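Local coordinates for protein collagen adhesin (Staphylococcus aureus, PDB 2F68) that probably helps the bacterium adhere to host tissue by binding collagen, with its extracellular domains wrapping around the collagen triple helix, at residues A[16-21]-A[38-43]; A[125-130]-A[138-143]; A[177-182]-A[279-284]; A[192-197]-A[258-263]. All coordinates share one frame; numbering follows the deposited sequence.

In the fold
Contacts 1 and 2 belong to one sheet in the part of the chain with the bacterial Ig domain. Contacts 3 and 4 lie in the collagen-binding domain. Contacts 1, 2 and 4 pair antiparallel strands and are partly buried. Their strands are held by backbone bonds; contact 1 adds the Asn16 amide and a pair of threonine hydroxyls, and apolar side chains meet at contacts 2 and 4. Contact 3 joins two surface loops by a single bridge and depends more on side-chain oxygens and water. Leu20 of contact 1 packs on Ile130 of contact 2, and strands 17-27 and 135-141 are neighbours in their sheet. Contact 4 is nearest the centre of the chain, contact 3 farthest.

Contact 1 (A[16-21]-A[38-43]); sequences NVTDLT and TFDDKN
Asn16 grips the backbone of Asp40 twice, once through its carbonyl O and once through its side-chain amide. Its CB passes 3.5 Å from Asp40 O. Next comes CG, turned anti to the carbonyl carbon (chi1 -72°), which places the amide beside the backbone N. At the tip, ND2 donates to Asp40 O at 2.7 Å. The acceptor lies close to the plane of the amide. ND2 also sits 3.5 Å from Asp41 CA and bonds Gly44 O, so two carbonyls hold the amide. On the backbone, Asn16 O accepts from Asp40 N at 3.2 Å. Asn16 ends the short helix 13-16, and the strand starts directly after it.

The pairing continues as the antiparallel hairpin of strands 17-27 and 31-40. A beta bulge interrupts it. Val17 pairs with Phe39, but Asp19 pairs with Thr38, so the register slips by one residue at Thr18. Thr18 N donates to Thr38 O at 3.0 Å, and Thr38 N donates to Asp19 O at 2.9 Å, nearly straight (174°).

The bulged Thr18 points its side chain at the second strand, and the two branches meet different residues. OG1 shares a hydrogen bond of 3.1 Å with Thr38 OG1, and the two side chains cross at about a right angle. The methyl CG2 lies 3.4 Å from Asp40 OD1 and just as near the other carboxylate oxygen. Val17 and Phe39 are on another face of the sheet. Both pack on Ile52, and the Phe39 ring meets Phe94 with the planes steeply inclined.

Contact 2 (A[125-130]-A[138-143]); sequences DKVATI and NVTVHK
A beta hairpin of strands 127-132 and 135-141 brings Lys126, Val127 and Ala128 against Val139, Thr140 and Val141. Ala128 and Val139 form the hydrogen-bonded pair. Ala128 N donates to Val139 O at 2.8 Å, and Val139 N returns a bond of 2.9 Å to Ala128 O. One residue before strand 127-132, Lys126 O takes Val141 N at 2.9 Å, almost straight (174°).

The side chains alternate between the faces of the sheet. Val127, Thr129, Asn138 and Thr140 share one face. There Val127 CG1 lies against Asn138 CB at 3.8 Å. Asn138 ND2 lies close to Thr129 OG1, but at an angle too poor for a hydrogen bond; the two side chains run side by side. Ala128 and Val139 point to the other face. Ile130 CD1 reaches Val139 CG2 at 3.8 Å. This is the packed side of the Ig-like domain. Ile130 and Val139 both press on Val22, while Ala128 rests on Val62 and Ile64. Strand 135-141 also runs parallel to strand 17-27, so the hairpin joins the larger sheet through that strand.

Beyond the strands, Lys126 leans over the second segment. Its CD lies 3.8 Å from Thr140 CG2; beyond it the chain bends at chi3 (73°) and turns the amine toward His142. NZ makes a weak bond of 3.4 Å to His142 ND1. It also donates to a water at 2.9 Å, which in turn takes a weak bond from Lys143 N. The methyl of Thr140 lies over one face of the imidazole, near its rim.

Contact 3 (A[177-182]-A[279-284]); sequences KSYVSK and QEHGKE
Tyr179 lies beside His281, whose CB sits at the edge of the tyrosine ring. The nearest atoms are Tyr179 CD2 and His281 CB, 3.7 Å apart and close to the plane of the phenol ring. The two side chains point the same way. On the backbone, His281 N makes a weak bond of 3.4 Å to Tyr179 O. A water bridges Tyr179 O and His281 O, donating to both.

Gln279 O takes a nearly straight bond. Ser181 N donates to it at 3.1 Å (173°), nearly along the C=O axis. Ser181 OG stands between its own backbone N and carbonyl carbon (chi1 59°), which puts it 3.1 Å from the same Gln279 O. A second water bonds Ser181 OG and donates to Gln279 OE1. Val180 CG2 also approaches Gln279 O, at 3.3 Å.

At the other end, Ser178 OG is 3.0 Å from Glu280 OE1. Glu280 opens a type II turn closed by Lys283 N. Lys182 crosses Gln279 at about a right angle, and its amine forms a salt bridge to Glu285.

The loop between strands 166-173 and 184-190 thus meets the loop between strands 269-278 and 286-287. Phe152 touches Ser178 and Glu280, and Ser250 bonds Val180 N.

Contact 4 (A[192-197]-A[258-263]); sequences GGQQLD and YKTKIT
Backbone bonds tie Gln195 to Lys261 in both directions. Gln195 N donates to Lys261 O at 2.8 Å. Lys261 N donates to Gln195 O at 2.7 Å, through a bent bond of 135°. Asp197 N adds a bond to Lys259 O at 3.1 Å. At the other end Thr263 N reaches Gly193 O at 3.2 Å from above the carbonyl plane. Gly193 has a positive phi (94°), where a side chain would jam against the preceding carbonyl.

The apolar contacts lie on the face with Leu196 and Thr260. Leu196 CD1 meets Tyr258 CD1 at 3.6 Å, and the two side chains cross at about a right angle. Thr260 CG2 lies 3.9 Å from Leu196 CA.

The polar ends mostly find partners elsewhere. Thr260 OG1 bonds Val167 O and Trp169 NE1, Tyr258 OH bonds Asn272, and the Gln195 amide bonds Asn235 and Asn238.

Strand 252-262 lies inside a five-stranded antiparallel sheet, with 194-207 on one flank and 166-173 on the other. Ile190 of strand 184-190, in the second sheet, packs on Leu196, Tyr258 and Thr260.

Contact 1 (A[16-21]-A[38-43])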
loop_
_atom_site.group_PDB
_atom_site.type_symbol
_atom_site.label_atom_id
_atom_site.label_comp_id
_atom_site.label_asym_id
_atom_site.label_seq_id
_atom_site.Cartn_x
_atom_site.Cartn_y
_atom_site.Cartn_z
ATOM N N ASN A 16 -7.436 4.410 29.754
ATOM C CA ASN A 16 -6.289 5.287 29.491
ATOM C C ASN A 16 -6.348 6.161 28.233
ATOM O O ASN A 16 -5.713 7.218 28.188
ATOM C CB ASN A 16 -4.981 4.489 29.539
ATOM C CG ASN A 16 -4.604 4.071 30.953
ATOM O OD1 ASN A 16 -4.639 2.889 31.293
ATOM N ND2 ASN A 16 -4.249 5.044 31.785
ATOM N N VAL A 17 -7.100 5.725 27.221
ATOM C CA VAL A 17 -7.238 6.482 25.969
ATOM C C VAL A 17 -8.000 7.787 26.200
ATOM O O VAL A 17 -9.077 7.791 26.801
ATOM C CB VAL A 17 -7.917 5.647 24.847
ATOM C CG1 VAL A 17 -8.150 6.489 23.594
ATOM C CG2 VAL A 17 -7.075 4.432 24.505
ATOM N N THR A 18 -7.428 8.887 25.716
ATOM C CA THR A 18 -7.987 10.222 25.935
ATOM C C THR A 18 -8.563 10.868 24.675
ATOM O O THR A 18 -9.536 11.621 24.753
ATOM C CB THR A 18 -6.950 11.175 26.565
ATOM O OG1 THR A 18 -5.696 11.050 25.880
ATOM C CG2 THR A 18 -6.756 10.852 28.037
ATOM N N ASP A 19 -7.959 10.578 23.522
ATOM C CA ASP A 19 -8.414 11.137 22.248
ATOM C C ASP A 19 -8.099 10.221 21.067
ATOM O O ASP A 19 -7.026 9.615 21.003
ATOM C CB ASP A 19 -7.808 12.529 22.018
ATOM C CG ASP A 19 -8.339 13.206 20.764
ATOM O OD1 ASP A 19 -9.575 13.277 20.593
ATOM O OD2 ASP A 19 -7.516 13.678 19.952
ATOM N N LEU A 20 -9.049 10.134 20.139
ATOM C CA LEU A 20 -8.879 9.375 18.904
ATOM C C LEU A 20 -9.394 10.189 17.718
ATOM O O LEU A 20 -10.593 10.462 17.613
ATOM C CB LEU A 20 -9.601 8.025 18.996
ATOM C CG LEU A 20 -9.449 7.027 17.842
ATOM C CD1 LEU A 20 -8.081 6.360 17.847
ATOM C CD2 LEU A 20 -10.545 5.981 17.913
ATOM N N THR A 21 -8.477 10.582 16.836
ATOM C CA THR A 21 -8.809 11.410 15.675
ATOM C C THR A 21 -8.282 10.813 14.374
ATOM O O THR A 21 -7.172 10.279 14.331
ATOM C CB THR A 21 -8.256 12.848 15.815
ATOM O OG1 THR A 21 -6.869 12.802 16.176
ATOM C CG2 THR A 21 -9.030 13.633 16.870
ATOM N N THR A 38 -4.217 8.987 21.398
ATOM C CA THR A 38 -3.459 9.520 22.534
ATOM C C THR A 38 -3.889 8.879 23.854
ATOM O O THR A 38 -5.039 8.456 24.004
ATOM C CB THR A 38 -3.579 11.058 22.647
ATOM O OG1 THR A 38 -4.949 11.421 22.855
ATOM C CG2 THR A 38 -3.057 11.743 21.388
ATOM N N PHE A 39 -2.959 8.817 24.807
ATOM C CA PHE A 39 -3.211 8.197 26.109
ATOM C C PHE A 39 -2.422 8.856 27.244
ATOM O O PHE A 39 -1.367 9.449 27.013
ATOM C CB PHE A 39 -2.902 6.691 26.060
ATOM C CG PHE A 39 -1.458 6.368 25.762
ATOM C CD1 PHE A 39 -0.529 6.244 26.793
ATOM C CD2 PHE A 39 -1.029 6.175 24.451
ATOM C CE1 PHE A 39 0.805 5.947 26.523
ATOM C CE2 PHE A 39 0.302 5.874 24.170
ATOM C CZ PHE A 39 1.220 5.759 25.209
ATOM N N ASP A 40 -2.953 8.749 28.461
ATOM C CA ASP A 40 -2.232 9.136 29.680
ATOM C C ASP A 40 -2.607 8.235 30.861
ATOM O O ASP A 40 -3.566 7.462 30.776
ATOM C CB ASP A 40 -2.439 10.625 30.018
ATOM C CG ASP A 40 -3.907 11.008 30.191
ATOM O OD1 ASP A 40 -4.252 12.158 29.849
ATOM O OD2 ASP A 40 -4.714 10.182 30.669
ATOM N N ASP A 41 -1.852 8.333 31.955
ATOM C CA ASP A 41 -2.105 7.510 33.142
ATOM C C ASP A 41 -2.900 8.242 34.233
ATOM O O ASP A 41 -2.715 7.989 35.429
ATOM C CB ASP A 41 -0.795 6.912 33.692
ATOM C CG ASP A 41 0.181 7.966 34.212
ATOM O OD1 ASP A 41 1.311 7.582 34.580
ATOM O OD2 ASP A 41 -0.165 9.164 34.264
ATOM N N LYS A 42 -3.788 9.139 33.808
ATOM C CA LYS A 42 -4.618 9.925 34.723
ATOM C C LYS A 42 -5.635 9.054 35.466
ATOM O O LYS A 42 -5.823 9.205 36.676
ATOM C CB LYS A 42 -5.331 11.051 33.964
ATOM C CG LYS A 42 -6.094 12.028 34.850
ATOM C CD LYS A 42 -6.953 12.971 34.026
ATOM C CE LYS A 42 -7.862 13.803 34.914
ATOM N NZ LYS A 42 -8.718 14.730 34.121
ATOM N N ASN A 43 -6.280 8.146 34.736
ATOM C CA ASN A 43 -7.308 7.275 35.304
ATOM C C ASN A 43 -6.758 5.979 35.905
ATOM O O ASN A 43 -7.449 5.308 36.676
ATOM C CB ASN A 43 -8.385 6.963 34.259
ATOM C CG ASN A 43 -9.144 8.203 33.805
ATOM O OD1 ASN A 43 -9.408 9.113 34.592
ATOM N ND2 ASN A 43 -9.507 8.236 32.527
#

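Contact 2 (A[125-130]-A[138-143])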
loop_
_atom_site.group_PDB
_atom_site.type_symbol
_atom_site.label_atom_id
_atom_site.label_comp_id
_atom_site.label_asym_id
_atom_site.label_seq_id
_atom_site.Cartn_x
_atom_site.Cartn_y
_atom_site.Cartn_z
ATOM N N ASP A 125 -23.843 3.745 5.276
ATOM C CA ASP A 125 -23.078 2.570 4.860
ATOM C C ASP A 125 -21.635 2.905 4.480
ATOM O O ASP A 125 -20.742 2.070 4.635
ATOM C CB ASP A 125 -23.779 1.854 3.700
ATOM C CG ASP A 125 -25.140 1.292 4.088
ATOM O OD1 ASP A 125 -25.354 0.982 5.281
ATOM O OD2 ASP A 125 -25.997 1.151 3.191
ATOM N N LYS A 126 -21.415 4.123 3.988
ATOM C CA LYS A 126 -20.077 4.562 3.570
ATOM C C LYS A 126 -19.226 5.117 4.718
ATOM O O LYS A 126 -18.076 5.514 4.512
ATOM C CB LYS A 126 -20.157 5.561 2.405
ATOM C CG LYS A 126 -20.960 6.832 2.682
ATOM C CD LYS A 126 -20.634 7.944 1.688
ATOM C CE LYS A 126 -21.216 7.676 0.305
ATOM N NZ LYS A 126 -20.883 8.763 -0.657
ATOM N N VAL A 127 -19.794 5.136 5.923
ATOM C CA VAL A 127 -19.098 5.626 7.113
ATOM C C VAL A 127 -18.445 4.474 7.879
ATOM O O VAL A 127 -19.110 3.499 8.243
ATOM C CB VAL A 127 -20.051 6.435 8.042
ATOM C CG1 VAL A 127 -19.407 6.709 9.398
ATOM C CG2 VAL A 127 -20.459 7.744 7.379
ATOM N N ALA A 128 -17.139 4.594 8.108
ATOM C CA ALA A 128 -16.384 3.616 8.883
ATOM C C ALA A 128 -16.038 4.177 10.258
ATOM O O ALA A 128 -15.440 5.252 10.369
ATOM C CB ALA A 128 -15.124 3.206 8.138
ATOM N N THR A 129 -16.424 3.445 11.302
ATOM C CA THR A 129 -16.218 3.885 12.680
ATOM C C THR A 129 -14.997 3.213 13.306
ATOM O O THR A 129 -15.000 2.005 13.561
ATOM C CB THR A 129 -17.474 3.629 13.552
ATOM O OG1 THR A 129 -18.635 4.152 12.892
ATOM C CG2 THR A 129 -17.333 4.292 14.920
ATOM N N ILE A 130 -13.957 4.007 13.544
ATOM C CA ILE A 130 -12.748 3.533 14.215
ATOM C C ILE A 130 -12.859 3.819 15.713
ATOM O O ILE A 130 -13.120 4.955 16.119
ATOM C CB ILE A 130 -11.466 4.169 13.612
ATOM C CG1 ILE A 130 -11.353 3.824 12.120
ATOM C CG2 ILE A 130 -10.219 3.707 14.370
ATOM C CD1 ILE A 130 -10.323 4.637 11.352
ATOM N N ASN A 138 -15.298 8.923 13.001
ATOM C CA ASN A 138 -15.848 8.458 11.727
ATOM C C ASN A 138 -15.030 8.850 10.499
ATOM O O ASN A 138 -14.462 9.944 10.439
ATOM C CB ASN A 138 -17.293 8.941 11.564
ATOM C CG ASN A 138 -18.233 8.355 12.607
ATOM O OD1 ASN A 138 -19.127 9.042 13.104
ATOM N ND2 ASN A 138 -18.039 7.083 12.942
ATOM N N VAL A 139 -14.981 7.940 9.527
ATOM C CA VAL A 139 -14.309 8.174 8.249
ATOM C C VAL A 139 -15.284 7.897 7.104
ATOM O O VAL A 139 -15.858 6.809 7.016
ATOM C CB VAL A 139 -13.049 7.282 8.075
ATOM C CG1 VAL A 139 -12.235 7.726 6.864
ATOM C CG2 VAL A 139 -12.182 7.305 9.327
ATOM N N THR A 140 -15.467 8.889 6.235
ATOM C CA THR A 140 -16.363 8.766 5.088
ATOM C C THR A 140 -15.591 8.295 3.855
ATOM O O THR A 140 -14.674 8.975 3.387
ATOM C CB THR A 140 -17.090 10.100 4.789
ATOM O OG1 THR A 140 -17.673 10.612 5.995
ATOM C CG2 THR A 140 -18.187 9.903 3.750
ATOM N N VAL A 141 -15.968 7.124 3.344
ATOM C CA VAL A 141 -15.318 6.539 2.171
ATOM C C VAL A 141 -16.275 6.535 0.977
ATOM O O VAL A 141 -17.228 5.753 0.935
ATOM C CB VAL A 141 -14.793 5.101 2.450
ATOM C CG1 VAL A 141 -14.028 4.561 1.246
ATOM C CG2 VAL A 141 -13.908 5.076 3.691
ATOM N N HIS A 142 -16.010 7.417 0.015
ATOM C CA HIS A 142 -16.827 7.526 -1.194
ATOM C C HIS A 142 -16.562 6.359 -2.142
ATOM O O HIS A 142 -15.446 5.837 -2.196
ATOM C CB HIS A 142 -16.565 8.857 -1.904
ATOM C CG HIS A 142 -16.783 10.060 -1.038
ATOM N ND1 HIS A 142 -18.033 10.586 -0.794
ATOM C CD2 HIS A 142 -15.907 10.838 -0.358
ATOM C CE1 HIS A 142 -17.919 11.637 -0.002
ATOM N NE2 HIS A 142 -16.639 11.811 0.278
ATOM N N LYS A 143 -17.593 5.958 -2.885
ATOM C CA LYS A 143 -17.503 4.820 -3.802
ATOM C C LYS A 143 -16.651 5.129 -5.037
ATOM O O LYS A 143 -16.426 6.296 -5.374
ATOM C CB LYS A 143 -18.901 4.337 -4.212
ATOM C CG LYS A 143 -19.621 5.226 -5.221
ATOM C CD LYS A 143 -20.893 4.565 -5.735
ATOM C CE LYS A 143 -21.333 5.154 -7.071
ATOM N NZ LYS A 143 -21.728 6.589 -6.976
HETATM O O HOH W 1 -19.722 8.613 -3.257
#

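Contact 3 (A[177-182]-A[279-284])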
loop_
_atom_site.group_PDB
_atom_site.type_symbol
_atom_site.label_atom_id
_atom_site.label_comp_id
_atom_site.label_asym_id
_atom_site.label_seq_id
_atom_site.Cartn_x
_atom_site.Cartn_y
_atom_site.Cartn_z
ATOM N N LYS A 177 -8.152 -3.127 -26.054
ATOM C CA LYS A 177 -7.951 -4.222 -27.017
ATOM C C LYS A 177 -8.136 -3.771 -28.472
ATOM O O LYS A 177 -8.798 -4.445 -29.267
ATOM C CB LYS A 177 -8.861 -5.419 -26.693
ATOM C CG LYS A 177 -8.677 -5.996 -25.296
ATOM C CD LYS A 177 -9.732 -7.051 -24.993
ATOM C CE LYS A 177 -9.693 -7.485 -23.534
ATOM N NZ LYS A 177 -10.163 -6.418 -22.604
ATOM N N SER A 178 -7.542 -2.628 -28.805
ATOM C CA SER A 178 -7.649 -2.051 -30.144
ATOM C C SER A 178 -6.573 -2.591 -31.084
ATOM O O SER A 178 -5.520 -3.054 -30.636
ATOM C CB SER A 178 -7.571 -0.522 -30.074
ATOM O OG SER A 178 -6.346 -0.096 -29.503
ATOM N N TYR A 179 -6.851 -2.530 -32.385
ATOM C CA TYR A 179 -5.893 -2.933 -33.412
ATOM C C TYR A 179 -4.723 -1.956 -33.464
ATOM O O TYR A 179 -4.914 -0.740 -33.393
ATOM C CB TYR A 179 -6.576 -3.024 -34.783
ATOM C CG TYR A 179 -5.654 -3.423 -35.919
ATOM C CD1 TYR A 179 -5.410 -4.766 -36.208
ATOM C CD2 TYR A 179 -5.030 -2.456 -36.709
ATOM C CE1 TYR A 179 -4.563 -5.136 -37.252
ATOM C CE2 TYR A 179 -4.183 -2.815 -37.754
ATOM C CZ TYR A 179 -3.955 -4.156 -38.018
ATOM O OH TYR A 179 -3.119 -4.515 -39.051
ATOM N N VAL A 180 -3.515 -2.500 -33.588
ATOM C CA VAL A 180 -2.301 -1.689 -33.629
ATOM C C VAL A 180 -1.561 -1.860 -34.964
ATOM O O VAL A 180 -1.460 -2.970 -35.494
ATOM C CB VAL A 180 -1.389 -1.963 -32.390
ATOM C CG1 VAL A 180 -0.666 -3.307 -32.495
ATOM C CG2 VAL A 180 -0.405 -0.824 -32.171
ATOM N N SER A 181 -1.067 -0.748 -35.505
ATOM C CA SER A 181 -0.414 -0.734 -36.816
ATOM C C SER A 181 1.083 -1.041 -36.753
ATOM O O SER A 181 1.686 -1.419 -37.760
ATOM C CB SER A 181 -0.652 0.608 -37.518
ATOM O OG SER A 181 -0.158 1.686 -36.743
ATOM N N LYS A 182 1.674 -0.873 -35.571
ATOM C CA LYS A 182 3.104 -1.117 -35.365
ATOM C C LYS A 182 3.382 -1.899 -34.079
ATOM O O LYS A 182 2.469 -2.165 -33.295
ATOM C CB LYS A 182 3.891 0.202 -35.387
ATOM C CG LYS A 182 3.428 1.250 -34.373
ATOM C CD LYS A 182 4.295 2.503 -34.408
ATOM C CE LYS A 182 5.606 2.311 -33.653
ATOM N NZ LYS A 182 6.451 3.536 -33.686
ATOM N N GLN A 279 1.101 2.980 -31.954
ATOM C CA GLN A 279 0.165 3.703 -32.814
ATOM C C GLN A 279 -1.100 2.890 -33.080
ATOM O O GLN A 279 -1.074 1.908 -33.828
ATOM C CB GLN A 279 0.829 4.109 -34.139
ATOM C CG GLN A 279 -0.079 4.918 -35.070
ATOM C CD GLN A 279 0.597 5.331 -36.368
ATOM O OE1 GLN A 279 1.751 4.984 -36.626
ATOM N NE2 GLN A 279 -0.126 6.079 -37.194
ATOM N N GLU A 280 -2.200 3.303 -32.455
ATOM C CA GLU A 280 -3.517 2.742 -32.748
ATOM C C GLU A 280 -3.910 3.158 -34.158
ATOM O O GLU A 280 -3.786 4.333 -34.517
ATOM C CB GLU A 280 -4.565 3.248 -31.753
ATOM C CG GLU A 280 -4.322 2.845 -30.308
ATOM C CD GLU A 280 -5.422 3.322 -29.374
ATOM O OE1 GLU A 280 -6.592 2.928 -29.572
ATOM O OE2 GLU A 280 -5.114 4.085 -28.434
ATOM N N HIS A 281 -4.369 2.200 -34.958
ATOM C CA HIS A 281 -4.751 2.488 -36.338
ATOM C C HIS A 281 -6.021 3.335 -36.382
ATOM O O HIS A 281 -7.120 2.856 -36.090
ATOM C CB HIS A 281 -4.907 1.204 -37.154
ATOM C CG HIS A 281 -4.877 1.428 -38.632
ATOM N ND1 HIS A 281 -5.999 1.320 -39.423
ATOM C CD2 HIS A 281 -3.862 1.771 -39.461
ATOM C CE1 HIS A 281 -5.676 1.577 -40.678
ATOM N NE2 HIS A 281 -4.385 1.855 -40.728
ATOM N N GLY A 282 -5.844 4.603 -36.744
ATOM C CA GLY A 282 -6.907 5.601 -36.675
ATOM C C GLY A 282 -6.534 6.735 -35.739
ATOM O O GLY A 282 -7.202 7.770 -35.706
ATOM N N LYS A 283 -5.458 6.530 -34.981
ATOM C CA LYS A 283 -4.953 7.521 -34.034
ATOM C C LYS A 283 -3.531 7.951 -34.395
ATOM O O LYS A 283 -2.856 7.291 -35.189
ATOM C CB LYS A 283 -4.992 6.966 -32.603
ATOM C CG LYS A 283 -6.384 6.600 -32.087
ATOM C CD LYS A 283 -7.197 7.830 -31.702
ATOM C CE LYS A 283 -8.586 7.443 -31.223
ATOM N NZ LYS A 283 -9.400 8.635 -30.856
ATOM N N GLU A 284 -3.090 9.060 -33.806
ATOM C CA GLU A 284 -1.751 9.602 -34.043
ATOM C C GLU A 284 -0.669 8.742 -33.392
ATOM O O GLU A 284 -0.902 8.119 -32.351
ATOM C CB GLU A 284 -1.660 11.045 -33.537
ATOM C CG GLU A 284 -2.528 12.035 -34.309
ATOM C CD GLU A 284 -2.640 13.386 -33.625
ATOM O OE1 GLU A 284 -2.888 13.425 -32.400
ATOM O OE2 GLU A 284 -2.492 14.415 -34.319
HETATM O O HOH W 2 -7.230 0.730 -34.022
HETATM O O HOH W 3 2.362 2.479 -37.386
#

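Contact 4 (A[192-197]-A[258-263])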
loop_
_atom_site.group_PDB
_atom_site.type_symbol
_atom_site.label_atom_id
_atom_site.label_comp_id
_atom_site.label_asym_id
_atom_site.label_seq_id
_atom_site.Cartn_x
_atom_site.Cartn_y
_atom_site.Cartn_z
ATOM N N GLY A 192 15.845 4.741 -7.843
ATOM C CA GLY A 192 16.560 4.327 -6.634
ATOM C C GLY A 192 15.698 4.192 -5.392
ATOM O O GLY A 192 14.591 4.732 -5.326
ATOM N N GLY A 193 16.221 3.467 -4.405
ATOM C CA GLY A 193 15.514 3.222 -3.149
ATOM C C GLY A 193 14.730 1.922 -3.141
ATOM O O GLY A 193 14.086 1.586 -2.145
ATOM N N GLN A 194 14.790 1.193 -4.254
ATOM C CA GLN A 194 14.061 -0.066 -4.415
ATOM C C GLN A 194 14.769 -1.018 -5.381
ATOM O O GLN A 194 15.451 -0.579 -6.311
ATOM C CB GLN A 194 12.618 0.197 -4.871
ATOM C CG GLN A 194 12.494 1.038 -6.142
ATOM C CD GLN A 194 11.104 1.620 -6.352
ATOM O OE1 GLN A 194 10.961 2.755 -6.805
ATOM N NE2 GLN A 194 10.074 0.846 -6.024
ATOM N N GLN A 195 14.602 -2.318 -5.149
ATOM C CA GLN A 195 15.198 -3.349 -5.997
ATOM C C GLN A 195 14.132 -4.301 -6.539
ATOM O O GLN A 195 13.316 -4.830 -5.781
ATOM C CB GLN A 195 16.284 -4.119 -5.233
ATOM C CG GLN A 195 16.946 -5.265 -6.010
ATOM C CD GLN A 195 17.641 -4.811 -7.286
ATOM O OE1 GLN A 195 18.351 -3.804 -7.301
ATOM N NE2 GLN A 195 17.445 -5.562 -8.362
ATOM N N LEU A 196 14.158 -4.509 -7.853
ATOM C CA LEU A 196 13.188 -5.357 -8.545
ATOM C C LEU A 196 13.327 -6.834 -8.178
ATOM O O LEU A 196 14.427 -7.392 -8.207
ATOM C CB LEU A 196 13.313 -5.165 -10.064
ATOM C CG LEU A 196 12.677 -6.156 -11.049
ATOM C CD1 LEU A 196 11.156 -6.167 -10.959
ATOM C CD2 LEU A 196 13.122 -5.834 -12.464
ATOM N N ASP A 197 12.200 -7.450 -7.831
ATOM C CA ASP A 197 12.132 -8.888 -7.609
ATOM C C ASP A 197 11.620 -9.547 -8.888
ATOM O O ASP A 197 10.456 -9.382 -9.264
ATOM C CB ASP A 197 11.219 -9.210 -6.418
ATOM C CG ASP A 197 11.466 -10.599 -5.837
ATOM O OD1 ASP A 197 12.080 -11.453 -6.514
ATOM O OD2 ASP A 197 11.035 -10.838 -4.689
ATOM N N TYR A 258 4.662 -6.329 -11.167
ATOM C CA TYR A 258 5.920 -6.707 -10.505
ATOM C C TYR A 258 6.115 -5.986 -9.173
ATOM O O TYR A 258 5.682 -4.844 -9.002
ATOM C CB TYR A 258 7.146 -6.517 -11.414
ATOM C CG TYR A 258 7.391 -5.103 -11.892
ATOM C CD1 TYR A 258 8.187 -4.225 -11.157
ATOM C CD2 TYR A 258 6.847 -4.652 -13.093
ATOM C CE1 TYR A 258 8.423 -2.929 -11.599
ATOM C CE2 TYR A 258 7.077 -3.357 -13.542
ATOM C CZ TYR A 258 7.865 -2.502 -12.790
ATOM O OH TYR A 258 8.095 -1.221 -13.232
ATOM N N LYS A 259 6.773 -6.667 -8.237
ATOM C CA LYS A 259 7.036 -6.121 -6.907
ATOM C C LYS A 259 8.493 -5.695 -6.756
ATOM O O LYS A 259 9.404 -6.384 -7.222
ATOM C CB LYS A 259 6.674 -7.142 -5.824
ATOM C CG LYS A 259 5.190 -7.472 -5.735
ATOM C CD LYS A 259 4.923 -8.530 -4.677
ATOM C CE LYS A 259 3.451 -8.909 -4.633
ATOM N NZ LYS A 259 3.175 -9.942 -3.597
ATOM N N THR A 260 8.699 -4.554 -6.102
ATOM C CA THR A 260 10.039 -4.032 -5.844
ATOM C C THR A 260 10.313 -3.952 -4.344
ATOM O O THR A 260 9.592 -3.274 -3.607
ATOM C CB THR A 260 10.254 -2.643 -6.489
ATOM O OG1 THR A 260 9.177 -1.770 -6.126
ATOM C CG2 THR A 260 10.323 -2.755 -8.008
ATOM N N LYS A 261 11.355 -4.655 -3.904
ATOM C CA LYS A 261 11.756 -4.678 -2.498
ATOM C C LYS A 261 12.394 -3.352 -2.091
ATOM O O LYS A 261 13.338 -2.885 -2.732
ATOM C CB LYS A 261 12.719 -5.844 -2.236
ATOM C CG LYS A 261 13.197 -5.987 -0.790
ATOM C CD LYS A 261 12.141 -6.623 0.107
ATOM C CE LYS A 261 12.648 -6.781 1.530
ATOM N NZ LYS A 261 11.644 -7.443 2.408
ATOM N N ILE A 262 11.867 -2.756 -1.023
ATOM C CA ILE A 262 12.361 -1.477 -0.514
ATOM C C ILE A 262 13.713 -1.643 0.181
ATOM O O ILE A 262 13.845 -2.419 1.132
ATOM C CB ILE A 262 11.331 -0.804 0.437
ATOM C CG1 ILE A 262 10.090 -0.364 -0.350
ATOM C CG2 ILE A 262 11.956 0.384 1.175
ATOM C CD1 ILE A 262 8.913 0.053 0.512
ATOM N N THR A 263 14.711 -0.916 -0.317
ATOM C CA THR A 263 16.049 -0.910 0.274
ATOM C C THR A 263 16.256 0.317 1.163
ATOM O O THR A 263 16.966 0.249 2.168
ATOM C CB THR A 263 17.159 -0.962 -0.801
ATOM O OG1 THR A 263 16.957 0.088 -1.756
ATOM C CG2 THR A 263 17.158 -2.307 -1.518
#